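Local coordinates for protein DNA-entry nuclease (Competence-specific nuclease) (Streptococcus agalactiae ILRI112, PDB 4QGO) that is a virulence-factor nuclease that probably cleaves nucleic acids without sequence specificity, using a beta-beta-alpha catalytic core of the His-Me finger type, at residues V49-Q54 / D71-Q76; N67-R72 / R169-V174; L113-L118 / Y155-V160. The protein carries 1 engineered substitution. One frame throughout, in Å; residues are numbered along the deposited sequence.

Interaction 1. Residues V49-Q54 / D71-Q76; sequences VKAYVQ and DRTIRQ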
loop_
_atom_site.group_PDB
_atom_site.type_symbol
_atom_site.label_atom_id
_atom_site.label_comp_id
_atom_site.label_asym_id
_atom_site.label_seq_id
_atom_site.Cartn_x
_atom_site.Cartn_y
_atom_site.Cartn_z
ATOM N N VAL A 49 22.987 7.191 0.938
ATOM C CA VAL A 49 22.715 6.758 -0.424
ATOM C C VAL A 49 21.780 7.724 -1.132
ATOM O O VAL A 49 20.949 8.390 -0.506
ATOM C CB VAL A 49 22.115 5.334 -0.478
ATOM C CG1 VAL A 49 23.089 4.319 0.126
ATOM C CG2 VAL A 49 20.777 5.298 0.230
ATOM N N LYS A 50 21.925 7.780 -2.449
ATOM C CA LYS A 50 21.097 8.609 -3.307
ATOM C C LYS A 50 19.639 8.163 -3.219
ATOM O O LYS A 50 19.360 6.971 -3.123
ATOM C CB LYS A 50 21.600 8.486 -4.741
ATOM C CG LYS A 50 20.894 9.333 -5.725
ATOM C CD LYS A 50 21.669 9.345 -7.028
ATOM C CE LYS A 50 22.012 7.943 -7.510
ATOM N NZ LYS A 50 20.894 7.308 -8.263
ATOM N N ALA A 51 18.718 9.125 -3.227
ATOM C CA ALA A 51 17.294 8.809 -3.260
ATOM C C ALA A 51 16.985 7.888 -4.438
ATOM O O ALA A 51 17.583 8.012 -5.518
ATOM C CB ALA A 51 16.476 10.084 -3.353
ATOM N N TYR A 52 16.051 6.959 -4.240
ATOM C CA TYR A 52 15.720 5.982 -5.276
ATOM C C TYR A 52 14.352 5.363 -5.036
ATOM O O TYR A 52 13.806 5.456 -3.935
ATOM C CB TYR A 52 16.759 4.842 -5.292
ATOM C CG TYR A 52 16.694 3.928 -4.068
ATOM C CD1 TYR A 52 17.412 4.218 -2.915
ATOM C CD2 TYR A 52 15.891 2.787 -4.066
ATOM C CE1 TYR A 52 17.343 3.397 -1.786
ATOM C CE2 TYR A 52 15.810 1.963 -2.931
ATOM C CZ TYR A 52 16.547 2.273 -1.798
ATOM O OH TYR A 52 16.468 1.465 -0.669
ATOM N N VAL A 53 13.816 4.734 -6.078
ATOM C CA VAL A 53 12.711 3.789 -5.964
ATOM C C VAL A 53 13.097 2.523 -6.692
ATOM O O VAL A 53 13.731 2.573 -7.756
ATOM C CB VAL A 53 11.427 4.326 -6.597
ATOM C CG1 VAL A 53 10.250 3.352 -6.395
ATOM C CG2 VAL A 53 11.114 5.608 -5.988
ATOM N N GLN A 54 12.721 1.387 -6.111
ATOM C CA GLN A 54 12.892 0.093 -6.744
ATOM C C GLN A 54 11.592 -0.691 -6.638
ATOM O O GLN A 54 11.161 -1.042 -5.538
ATOM C CB GLN A 54 14.023 -0.685 -6.073
ATOM C CG GLN A 54 14.256 -2.041 -6.696
ATOM C CD GLN A 54 14.834 -1.949 -8.080
ATOM O OE1 GLN A 54 15.908 -1.372 -8.280
ATOM N NE2 GLN A 54 14.121 -2.497 -9.057
ATOM N N ASP A 71 13.459 11.751 -0.546
ATOM C CA ASP A 71 13.811 13.086 -0.091
ATOM C C ASP A 71 13.343 14.094 -1.140
ATOM O O ASP A 71 12.710 13.720 -2.140
ATOM C CB ASP A 71 15.315 13.218 0.240
ATOM C CG ASP A 71 16.222 13.020 -0.969
ATOM O OD1 ASP A 71 15.832 13.362 -2.107
ATOM O OD2 ASP A 71 17.354 12.530 -0.779
ATOM N N ARG A 72 13.645 15.364 -0.918
ATOM C CA ARG A 72 13.127 16.404 -1.799
ATOM C C ARG A 72 13.658 16.351 -3.220
ATOM O O ARG A 72 13.090 16.991 -4.104
ATOM C CB ARG A 72 13.354 17.789 -1.195
ATOM C CG ARG A 72 12.354 18.112 -0.103
ATOM C CD ARG A 72 12.409 19.564 0.294
ATOM N NE ARG A 72 11.327 20.335 -0.304
ATOM C CZ ARG A 72 10.764 21.393 0.269
ATOM N NH1 ARG A 72 11.179 21.805 1.462
ATOM N NH2 ARG A 72 9.783 22.036 -0.347
ATOM N N THR A 73 14.737 15.603 -3.453
ATOM C CA THR A 73 15.279 15.500 -4.809
ATOM C C THR A 73 14.422 14.666 -5.760
ATOM O O THR A 73 14.563 14.786 -6.977
ATOM C CB THR A 73 16.737 14.969 -4.853
ATOM O OG1 THR A 73 16.763 13.571 -4.519
ATOM C CG2 THR A 73 17.643 15.756 -3.901
ATOM N N ILE A 74 13.546 13.812 -5.228
ATOM C CA ILE A 74 12.677 13.012 -6.091
ATOM C C ILE A 74 11.186 13.251 -5.851
ATOM O O ILE A 74 10.341 12.696 -6.548
ATOM C CB ILE A 74 13.006 11.499 -6.042
ATOM C CG1 ILE A 74 12.759 10.911 -4.650
ATOM C CG2 ILE A 74 14.443 11.261 -6.481
ATOM C CD1 ILE A 74 12.859 9.387 -4.628
ATOM N N ARG A 75 10.881 14.101 -4.873
ATOM C CA ARG A 75 9.532 14.555 -4.602
ATOM C C ARG A 75 8.947 15.250 -5.827
ATOM O O ARG A 75 9.624 16.048 -6.485
ATOM C CB ARG A 75 9.577 15.518 -3.412
ATOM C CG ARG A 75 8.246 16.114 -3.005
ATOM C CD ARG A 75 7.387 15.186 -2.149
ATOM N NE ARG A 75 6.312 15.976 -1.550
ATOM C CZ ARG A 75 5.153 16.254 -2.140
ATOM N NH1 ARG A 75 4.861 15.764 -3.340
ATOM N NH2 ARG A 75 4.272 17.026 -1.510
ATOM N N GLN A 76 7.696 14.934 -6.139
ATOM C CA GLN A 76 7.024 15.502 -7.300
ATOM C C GLN A 76 5.791 16.292 -6.874
ATOM O O GLN A 76 4.774 15.715 -6.476
ATOM C CB GLN A 76 6.657 14.385 -8.280
ATOM C CG GLN A 76 5.816 14.815 -9.479
ATOM C CD GLN A 76 6.514 15.803 -10.397
ATOM O OE1 GLN A 76 6.709 16.966 -10.050
ATOM N NE2 GLN A 76 6.876 15.342 -11.589
HETATM O O HOH W 1 19.568 11.855 -3.027
#

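Interaction 2. Residues N67-R72 / R169-V174; sequences NAMLDR and RVRYRV. With SO4 (sulfate ion), chain C.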
loop_
_atom_site.group_PDB
_atom_site.type_symbol
_atom_site.label_atom_id
_atom_site.label_comp_id
_atom_site.label_asym_id
_atom_site.label_seq_id
_atom_site.Cartn_x
_atom_site.Cartn_y
_atom_site.Cartn_z
ATOM N N ASN A 67 10.814 -0.711 -2.613
ATOM C CA ASN A 67 11.637 0.036 -1.671
ATOM C C ASN A 67 12.001 1.408 -2.194
ATOM O O ASN A 67 12.138 1.608 -3.393
ATOM C CB ASN A 67 12.928 -0.726 -1.392
ATOM C CG ASN A 67 12.750 -1.800 -0.343
ATOM O OD1 ASN A 67 12.611 -1.503 0.844
ATOM N ND2 ASN A 67 12.776 -3.052 -0.768
ATOM N N ALA A 68 12.191 2.343 -1.277
ATOM C CA ALA A 68 12.603 3.690 -1.654
ATOM C C ALA A 68 13.388 4.352 -0.548
ATOM O O ALA A 68 13.249 4.004 0.633
ATOM C CB ALA A 68 11.395 4.547 -2.005
ATOM N N MET A 69 14.247 5.288 -0.946
ATOM C CA MET A 69 14.765 6.302 -0.048
ATOM C C MET A 69 14.280 7.608 -0.611
ATOM O O MET A 69 14.595 7.953 -1.750
ATOM C CB MET A 69 16.294 6.294 0.020
ATOM C CG MET A 69 16.869 7.486 0.787
ATOM S SD MET A 69 16.434 7.478 2.550
ATOM C CE MET A 69 17.321 6.051 3.106
ATOM N N LEU A 70 13.462 8.289 0.176
ATOM C CA LEU A 70 12.748 9.466 -0.279
ATOM C C LEU A 70 13.334 10.736 0.302
ATOM O O LEU A 70 13.656 10.801 1.483
ATOM C CB LEU A 70 11.270 9.371 0.120
ATOM C CG LEU A 70 10.478 8.148 -0.357
ATOM C CD1 LEU A 70 9.083 8.120 0.278
ATOM C CD2 LEU A 70 10.371 8.117 -1.877
ATOM N N ASP A 71 13.459 11.751 -0.546
ATOM C CA ASP A 71 13.811 13.086 -0.091
ATOM C C ASP A 71 13.343 14.094 -1.140
ATOM O O ASP A 71 12.710 13.720 -2.140
ATOM C CB ASP A 71 15.315 13.218 0.240
ATOM C CG ASP A 71 16.222 13.020 -0.969
ATOM O OD1 ASP A 71 15.832 13.362 -2.107
ATOM O OD2 ASP A 71 17.354 12.530 -0.779
ATOM N N ARG A 72 13.645 15.364 -0.918
ATOM C CA ARG A 72 13.127 16.404 -1.799
ATOM C C ARG A 72 13.658 16.351 -3.220
ATOM O O ARG A 72 13.090 16.991 -4.104
ATOM C CB ARG A 72 13.354 17.789 -1.195
ATOM C CG ARG A 72 12.354 18.112 -0.103
ATOM C CD ARG A 72 12.409 19.564 0.294
ATOM N NE ARG A 72 11.327 20.335 -0.304
ATOM C CZ ARG A 72 10.764 21.393 0.269
ATOM N NH1 ARG A 72 11.179 21.805 1.462
ATOM N NH2 ARG A 72 9.783 22.036 -0.347
ATOM N N ARG A 169 14.582 12.780 5.404
ATOM C CA ARG A 169 14.924 11.635 4.565
ATOM C C ARG A 169 14.126 10.447 5.078
ATOM O O ARG A 169 14.213 10.099 6.255
ATOM C CB ARG A 169 16.415 11.317 4.670
ATOM C CG ARG A 169 17.325 12.321 3.974
ATOM C CD ARG A 169 17.775 11.791 2.621
ATOM N NE ARG A 169 18.712 10.682 2.756
ATOM C CZ ARG A 169 19.255 10.029 1.735
ATOM N NH1 ARG A 169 18.936 10.339 0.473
ATOM N NH2 ARG A 169 20.096 9.038 1.971
ATOM N N VAL A 170 13.335 9.840 4.205
ATOM C CA VAL A 170 12.451 8.759 4.638
ATOM C C VAL A 170 12.737 7.469 3.880
ATOM O O VAL A 170 12.587 7.403 2.666
ATOM C CB VAL A 170 10.965 9.142 4.486
ATOM C CG1 VAL A 170 10.091 8.004 5.008
ATOM C CG2 VAL A 170 10.668 10.418 5.265
ATOM N N ARG A 171 13.181 6.451 4.613
ATOM C CA ARG A 171 13.320 5.107 4.063
ATOM C C ARG A 171 11.924 4.461 4.102
ATOM O O ARG A 171 11.224 4.558 5.096
ATOM C CB ARG A 171 14.340 4.319 4.889
ATOM C CG ARG A 171 14.602 2.904 4.421
ATOM C CD ARG A 171 15.390 2.827 3.096
ATOM N NE ARG A 171 15.683 1.421 2.842
ATOM C CZ ARG A 171 14.839 0.564 2.275
ATOM N NH1 ARG A 171 13.657 0.978 1.824
ATOM N NH2 ARG A 171 15.179 -0.708 2.143
ATOM N N TYR A 172 11.521 3.831 2.999
ATOM C CA TYR A 172 10.121 3.450 2.772
ATOM C C TYR A 172 10.076 2.092 2.090
ATOM O O TYR A 172 10.852 1.828 1.167
ATOM C CB TYR A 172 9.490 4.508 1.857
ATOM C CG TYR A 172 7.979 4.507 1.661
ATOM C CD1 TYR A 172 7.102 4.385 2.732
ATOM C CD2 TYR A 172 7.434 4.722 0.396
ATOM C CE1 TYR A 172 5.718 4.424 2.535
ATOM C CE2 TYR A 172 6.061 4.772 0.198
ATOM C CZ TYR A 172 5.212 4.631 1.266
ATOM O OH TYR A 172 3.839 4.680 1.078
ATOM N N ARG A 173 9.177 1.225 2.549
ATOM C CA ARG A 173 9.027 -0.105 1.972
ATOM C C ARG A 173 7.552 -0.463 1.918
ATOM O O ARG A 173 6.856 -0.395 2.929
ATOM C CB ARG A 173 9.818 -1.150 2.771
ATOM C CG ARG A 173 9.773 -2.579 2.198
ATOM C CD ARG A 173 10.869 -3.465 2.812
ATOM N NE ARG A 173 10.772 -3.565 4.272
ATOM C CZ ARG A 173 11.806 -3.744 5.091
ATOM N NH1 ARG A 173 13.050 -3.845 4.613
ATOM N NH2 ARG A 173 11.606 -3.817 6.403
ATOM N N VAL A 174 7.080 -0.813 0.724
ATOM C CA VAL A 174 5.679 -1.150 0.509
ATOM C C VAL A 174 5.586 -2.538 -0.114
ATOM O O VAL A 174 6.174 -2.803 -1.167
ATOM C CB VAL A 174 5.003 -0.127 -0.413
ATOM C CG1 VAL A 174 3.567 -0.538 -0.691
ATOM C CG2 VAL A 174 5.052 1.278 0.212
HETATM S S SO4 C . 14.776 -4.921 1.629
HETATM O O1 SO4 C . 13.587 -5.405 0.947
HETATM O O2 SO4 C . 15.881 -4.817 0.690
HETATM O O3 SO4 C . 15.167 -5.838 2.708
HETATM O O4 SO4 C . 14.527 -3.604 2.196
#

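Interaction 3. Residues L113-L118 / Y155-V160; sequences LIAYAL and YYESLV. With SO4 (sulfate ion), chain E.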
loop_
_atom_site.group_PDB
_atom_site.type_symbol
_atom_site.label_atom_id
_atom_site.label_comp_id
_atom_site.label_asym_id
_atom_site.label_seq_id
_atom_site.Cartn_x
_atom_site.Cartn_y
_atom_site.Cartn_z
ATOM N N LEU A 113 1.924 1.256 -5.435
ATOM C CA LEU A 113 2.707 0.883 -4.258
ATOM C C LEU A 113 3.463 2.111 -3.766
ATOM O O LEU A 113 3.364 2.491 -2.592
ATOM C CB LEU A 113 3.692 -0.248 -4.575
ATOM C CG LEU A 113 3.127 -1.678 -4.537
ATOM C CD1 LEU A 113 1.997 -1.902 -5.525
ATOM C CD2 LEU A 113 4.255 -2.683 -4.810
ATOM N N ILE A 114 4.213 2.724 -4.682
ATOM C CA ILE A 114 4.950 3.953 -4.390
ATOM C C ILE A 114 4.269 5.114 -5.113
ATOM O O ILE A 114 4.208 5.139 -6.338
ATOM C CB ILE A 114 6.421 3.859 -4.850
ATOM C CG1 ILE A 114 7.094 2.588 -4.310
ATOM C CG2 ILE A 114 7.184 5.092 -4.400
ATOM C CD1 ILE A 114 7.250 2.561 -2.800
ATOM N N ALA A 115 3.751 6.063 -4.333
ATOM C CA ALA A 115 2.974 7.190 -4.854
ATOM C C ALA A 115 3.741 8.121 -5.788
ATOM O O ALA A 115 4.921 8.407 -5.585
ATOM C CB ALA A 115 2.370 7.990 -3.696
ATOM N N TYR A 116 3.031 8.602 -6.802
ATOM C CA TYR A 116 3.569 9.546 -7.761
ATOM C C TYR A 116 4.160 10.767 -7.067
ATOM O O TYR A 116 5.257 11.209 -7.402
ATOM C CB TYR A 116 2.464 9.979 -8.741
ATOM C CG TYR A 116 2.942 10.969 -9.780
ATOM C CD1 TYR A 116 3.710 10.550 -10.855
ATOM C CD2 TYR A 116 2.647 12.325 -9.670
ATOM C CE1 TYR A 116 4.164 11.444 -11.803
ATOM C CE2 TYR A 116 3.089 13.222 -10.623
ATOM C CZ TYR A 116 3.854 12.773 -11.680
ATOM O OH TYR A 116 4.312 13.656 -12.635
ATOM N N ALA A 117 3.439 11.319 -6.098
ATOM C CA ALA A 117 3.914 12.529 -5.434
ATOM C C ALA A 117 5.223 12.298 -4.679
ATOM O O ALA A 117 6.004 13.220 -4.478
ATOM C CB ALA A 117 2.850 13.074 -4.493
ATOM N N LEU A 118 5.464 11.060 -4.258
ATOM C CA LEU A 118 6.642 10.773 -3.447
ATOM C C LEU A 118 7.906 10.557 -4.269
ATOM O O LEU A 118 8.999 10.910 -3.829
ATOM C CB LEU A 118 6.400 9.569 -2.527
ATOM C CG LEU A 118 5.264 9.737 -1.526
ATOM C CD1 LEU A 118 5.071 8.444 -0.735
ATOM C CD2 LEU A 118 5.539 10.906 -0.586
ATOM N N TYR A 155 -3.642 8.027 3.928
ATOM C CA TYR A 155 -3.274 8.619 5.214
ATOM C C TYR A 155 -1.768 8.480 5.479
ATOM O O TYR A 155 -1.093 9.442 5.878
ATOM C CB TYR A 155 -4.054 7.975 6.372
ATOM C CG TYR A 155 -3.631 8.516 7.716
ATOM C CD1 TYR A 155 -4.116 9.733 8.173
ATOM C CD2 TYR A 155 -2.730 7.821 8.515
ATOM C CE1 TYR A 155 -3.701 10.252 9.385
ATOM C CE2 TYR A 155 -2.315 8.338 9.740
ATOM C CZ TYR A 155 -2.816 9.545 10.160
ATOM O OH TYR A 155 -2.405 10.064 11.371
ATOM N N TYR A 156 -1.255 7.269 5.292
ATOM C CA TYR A 156 0.156 7.006 5.521
ATOM C C TYR A 156 1.053 7.695 4.516
ATOM O O TYR A 156 2.124 8.205 4.870
ATOM C CB TYR A 156 0.405 5.500 5.621
ATOM C CG TYR A 156 -0.119 5.007 6.941
ATOM C CD1 TYR A 156 0.677 5.058 8.087
ATOM C CD2 TYR A 156 -1.427 4.565 7.070
ATOM C CE1 TYR A 156 0.184 4.651 9.314
ATOM C CE2 TYR A 156 -1.927 4.153 8.292
ATOM C CZ TYR A 156 -1.113 4.193 9.404
ATOM O OH TYR A 156 -1.595 3.796 10.632
ATOM N N GLU A 157 0.600 7.747 3.272
ATOM C CA GLU A 157 1.319 8.516 2.257
ATOM C C GLU A 157 1.395 9.994 2.631
ATOM O O GLU A 157 2.433 10.627 2.429
ATOM C CB GLU A 157 0.704 8.307 0.871
ATOM C CG GLU A 157 0.996 6.895 0.336
ATOM C CD GLU A 157 0.154 6.525 -0.852
ATOM O OE1 GLU A 157 -0.961 7.060 -0.966
ATOM O OE2 GLU A 157 0.597 5.691 -1.676
ATOM N N SER A 158 0.317 10.527 3.200
ATOM C CA SER A 158 0.334 11.901 3.676
ATOM C C SER A 158 1.354 12.115 4.785
ATOM O O SER A 158 2.017 13.156 4.811
ATOM C CB SER A 158 -1.048 12.328 4.158
ATOM O OG SER A 158 -1.954 12.376 3.070
ATOM N N LEU A 159 1.499 11.154 5.697
ATOM C CA LEU A 159 2.522 11.287 6.729
ATOM C C LEU A 159 3.910 11.368 6.109
ATOM O O LEU A 159 4.754 12.166 6.536
ATOM C CB LEU A 159 2.483 10.107 7.712
ATOM C CG LEU A 159 1.226 9.971 8.564
ATOM C CD1 LEU A 159 1.342 8.728 9.451
ATOM C CD2 LEU A 159 0.994 11.218 9.408
ATOM N N VAL A 160 4.155 10.532 5.104
ATOM C CA VAL A 160 5.466 10.479 4.470
ATOM C C VAL A 160 5.714 11.752 3.665
ATOM O O VAL A 160 6.789 12.349 3.739
ATOM C CB VAL A 160 5.592 9.261 3.549
ATOM C CG1 VAL A 160 6.915 9.285 2.812
ATOM C CG2 VAL A 160 5.485 7.983 4.368
HETATM S S SO4 E . 5.384 12.993 -16.144
HETATM O O1 SO4 E . 4.118 12.393 -16.553
HETATM O O2 SO4 E . 5.708 12.569 -14.783
HETATM O O3 SO4 E . 6.444 12.564 -17.052
HETATM O O4 SO4 E . 5.264 14.448 -16.197
HETATM O O HOH W 2 3.209 4.967 -1.573
#

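Interaction 1. Residues V49-Q54 / D71-Q76
An Asx turn at Asp71, where the chain leaves strand 66-70, provides the surface on which Ala51 rests. The Ala51 methyl touches both carboxylate oxygens and the Thr73 hydroxyl, with CB 3.6 Å from Asp71 OD1 and 3.7 Å from Thr73 OG1. Asp71 OD1 is held twice by the same residue. Thr73 OG1 donates to the syn lone pair of Asp71 OD1 at 2.6 Å, and Thr73 N meets the same oxygen on the anti side at 2.8 Å, 31° out of the carboxylate plane. These two bonds fix the rotation of the carboxylate. The other oxygen, OD2, which also meets Arg169, reaches across through a water, which accepts from Ala51 N at 2.9 Å and donates to Asp71 OD2 at 3.2 Å. Beside the polar groups, Ile74 supplies the apolar part. With CG1 set between the backbone N and carbonyl carbon (chi1 64°), its CG1, CG2 and CD1 all bear on the Ala51 methyl, CD1 at 3.9 Å from CB, and Ile74 CD1 goes on to lie more loosely, at 4.4 Å, against Val53 CG2. This is packing beside a sheet edge. Strand 52-54 is the outermost strand next to 66-70, to which Tyr52 and Gln54 are tied by backbone bonds with Met69 and Asn67, while loop 71-76 turns away toward helix 153-165, where Arg75 forms a salt bridge with Asp165.

Interaction 2. Residues N67-R72 / R169-V174
Ala68 and Leu70 pair with Tyr172 and Val170 in an antiparallel ladder between two neighbouring strands of the seven-stranded sheet. Each is a hydrogen-bonded pair closed by two bonds; one from each is Ala68 N to Tyr172 O at 2.8 Å and Val170 N to Leu70 O at 2.9 Å. On the face carrying these residues the packing is apolar: Leu70 CD1 lies 3.8 Å from Tyr172 CD2.

The opposite face carries Asn67, Met69, Arg171 and Arg173. Just beyond the ladder's end Arg169 forms a salt bridge, NH1 to Asp71 OD2 at 3.0 Å, meeting the oxygen on its anti side and nearly in the guanidinium plane; Arg169 NH2 goes to Val49 O. Met69 CG lies over one face of that guanidinium, 3.5 Å from Arg169 NH1, while the bent Met69 chain brings CE against CB and CD of Arg171.

Arg171 bends at chi2 (71°) and grips Asn67 OD1 end-on with two nitrogens, NH1 at 2.9 Å and NH2 at 3.0 Å. The amide stands 74° from the guanidinium plane, and NH2 comes from above the carbonyl. A sulfate, probably from the crystallisation liquor, completes the cluster: Asn67 ND2 donates to O1, Arg171 NH2 weakly to O4, and Arg173 NH1 to the same O4 at 2.8 Å.

Interaction 3. Residues L113-L118 / Y155-V160
Glu157 OE2 accepts from a water at 2.7 Å and also from Gln153 NE2, one turn earlier in the same helix. That water carries the polar link across the contact. It gives its other proton to Leu113 O at 2.7 Å and accepts from Ala115 N at 3.0 Å, so one molecule satisfies a carboxylate oxygen and two backbone atoms at the point where the chain swings into helix 116-119. Ala115 is the N-cap residue of that short helix, and its carbonyl receives Leu118 N in the first turn. The Ala115 CB is 3.5 Å from Glu157 OE2, a plain van der Waals approach of methyl to carboxylate. Glu157 gets there with CG anti to its own carbonyl carbon (chi1 -71°) and the rest of the chain extended, which carries the carboxylate well clear of the helix backbone.

One turn further along both helices the contact becomes apolar. Leu118 and Val160 cross at about a right angle, and both Leu118 methyls bear on a single branch, CD2 lying 4.0 Å from Val160 CG1 and CD1 4.1 Å from it. The Val160 methyl thus sits against the fork of the leucine. On the same segment as Leu118, Tyr116 OH donates to O2 of a sulfate, probably from the crystallisation liquor, at 2.8 Å and in the plane of the ring; Arg81 N holds the same ion.

Helix 153-165 packs against the large sheet. Leu118 and Val160 both touch Leu70 of strand 66-70, Glu157 leans on Tyr172 of strand 170-177, and Leu113 comes straight out of strand 108-112, one strand of the small two-stranded antiparallel sheet.

In the fold
Interactions 1 and 2, with centres about 7 Å apart, share the chain at Asp71 and Arg72; strand 66-70, which leads into the Asp71 turn, lies between strands 52-54 and 170-177. Arg169 NH2 to Val49 O, 2.7 Å, ties one to the other. Interaction 3 lies about 10 Å from interaction 2, centre to centre, on the Leu70 and Tyr172 face: Leu70 CD1 is 3.5 Å from Val160 CG1. Ala117 O joins it to interaction 1, receiving Arg75 NH1 at 3.0 Å and Gln76 N at 2.9 Å. The antiparallel pair 108-112/135-139 and the helical region after it probably form the beta-beta-alpha motif, and segment 113-118 continues from its first strand.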